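Local coordinates for protein geranyltranstransferase (Stenotrophomonas maltophilia, PDB 7LBJ) that probably joins isoprenoid diphosphates by magnesium-dependent prenyl transfer, in the manner of a farnesyl or longer-chain polyprenyl diphosphate synthase, at residues A[20-25]-A[76-81]. Sequence-based numbering, arbitrary orientation.
Sequences DRIESQ and AAAMSV
Met79 meets Ile22 and Gln25 where helices 11-29 and 75-92 of the all-helical prenyl synthase fold cross nearly at right angles (-79°), an example of how a long, flexible side chain can span the gap between helices; the axes of segments 20-25 and 76-81 come no closer than 10.3 Å. Followed outward from CB, the methionine makes its first close contact at CG, which lies 3.6 Å from CD1 of Ile22, the two side chains running past each other in opposite directions. The sulfur comes next: SD packs 3.7 Å from CB of Gln25 and 3.6 Å from its backbone O, a van der Waals contact without a hydrogen bond. At chi3 (-77°) the chain bends; Met79 crosses the Gln25 side chain at about a right angle, and CE comes to 3.8 Å from OE1 of Gln25. From the other helix, Ile22 sends CG1 out anti to its backbone N (chi1 -156°), and the terminal CD1 reaches both Met79 and Ala78. Tyr61 of helix 55-65 touches both Ile22 and Ala78, extending the apolar cluster, while a salt bridge links Arg21 to Asp75, just before segment 76-81. The same CD1 of Ile22 also rests on the methyl of Ala78, 3.7 Å from its CB.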
# COMPACT_ATOMS: atom_id res chain seq x y z
N ASP A 20 9.84 -8.69 -21.97
CA ASP A 20 8.66 -9.40 -22.46
C ASP A 20 7.99 -10.17 -21.34
O ASP A 20 6.75 -10.19 -21.24
CB ASP A 20 9.04 -10.36 -23.59
CG ASP A 20 9.44 -9.63 -24.85
OD1 ASP A 20 9.06 -8.45 -24.98
OD2 ASP A 20 10.11 -10.26 -25.70
N ARG A 21 8.78 -10.82 -20.50
CA ARG A 21 8.25 -11.63 -19.41
C ARG A 21 7.44 -10.77 -18.45
O ARG A 21 6.32 -11.13 -18.06
CB ARG A 21 9.39 -12.34 -18.69
CG ARG A 21 8.91 -13.19 -17.54
CD ARG A 21 10.01 -14.05 -16.94
NE ARG A 21 9.40 -15.01 -16.03
CZ ARG A 21 9.04 -16.24 -16.38
NH1 ARG A 21 9.29 -16.72 -17.59
NH2 ARG A 21 8.40 -17.00 -15.49
N ILE A 22 8.00 -9.62 -18.04
CA ILE A 22 7.28 -8.80 -17.05
C ILE A 22 6.02 -8.19 -17.66
O ILE A 22 4.99 -8.05 -16.97
CB ILE A 22 8.23 -7.75 -16.43
CG1 ILE A 22 7.71 -7.30 -15.04
CG2 ILE A 22 8.43 -6.52 -17.33
CD1 ILE A 22 7.77 -8.40 -13.99
N GLU A 23 6.03 -7.86 -18.96
CA GLU A 23 4.82 -7.40 -19.61
C GLU A 23 3.72 -8.46 -19.53
O GLU A 23 2.56 -8.15 -19.20
CB GLU A 23 5.11 -7.05 -21.07
CG GLU A 23 4.01 -6.25 -21.74
CD GLU A 23 3.93 -4.83 -21.23
OE1 GLU A 23 4.98 -4.28 -20.79
OE2 GLU A 23 2.82 -4.25 -21.26
N SER A 24 4.06 -9.71 -19.84
CA SER A 24 3.06 -10.78 -19.83
C SER A 24 2.59 -11.08 -18.41
O SER A 24 1.41 -11.37 -18.19
CB SER A 24 3.64 -12.04 -20.47
OG SER A 24 2.73 -13.11 -20.39
N GLN A 25 3.51 -11.03 -17.44
CA GLN A 25 3.16 -11.33 -16.06
C GLN A 25 2.24 -10.26 -15.49
O GLN A 25 1.24 -10.57 -14.83
CB GLN A 25 4.43 -11.44 -15.21
CG GLN A 25 5.24 -12.69 -15.49
CD GLN A 25 4.66 -13.91 -14.80
OE1 GLN A 25 4.14 -13.81 -13.70
NE2 GLN A 25 4.77 -15.07 -15.45
N ALA A 76 7.15 -12.54 -8.85
CA ALA A 76 6.39 -11.74 -7.89
C ALA A 76 7.21 -10.55 -7.40
O ALA A 76 6.70 -9.43 -7.29
CB ALA A 76 5.94 -12.59 -6.69
N ALA A 77 8.48 -10.79 -7.07
CA ALA A 77 9.31 -9.68 -6.62
C ALA A 77 9.46 -8.65 -7.72
O ALA A 77 9.39 -7.44 -7.46
CB ALA A 77 10.69 -10.17 -6.16
N ALA A 78 9.69 -9.11 -8.95
CA ALA A 78 9.88 -8.20 -10.07
C ALA A 78 8.63 -7.38 -10.35
O ALA A 78 8.70 -6.17 -10.57
CB ALA A 78 10.32 -8.97 -11.32
N MET A 79 7.46 -8.02 -10.31
CA MET A 79 6.23 -7.26 -10.47
C MET A 79 6.03 -6.27 -9.33
O MET A 79 5.59 -5.13 -9.55
CB MET A 79 5.02 -8.20 -10.58
CG MET A 79 4.93 -8.91 -11.90
SD MET A 79 3.34 -9.78 -12.06
CE MET A 79 3.67 -11.19 -11.02
N SER A 80 6.33 -6.68 -8.10
CA SER A 80 6.00 -5.82 -6.97
C SER A 80 6.75 -4.49 -7.06
O SER A 80 6.19 -3.43 -6.74
CB SER A 80 6.30 -6.52 -5.64
OG SER A 80 7.70 -6.54 -5.36
N VAL A 81 8.01 -4.51 -7.52
CA VAL A 81 8.73 -3.24 -7.51
C VAL A 81 8.24 -2.34 -8.63
O VAL A 81 8.25 -1.11 -8.49
CB VAL A 81 10.26 -3.43 -7.55
CG1 VAL A 81 10.73 -4.12 -6.28
CG2 VAL A 81 10.69 -4.22 -8.79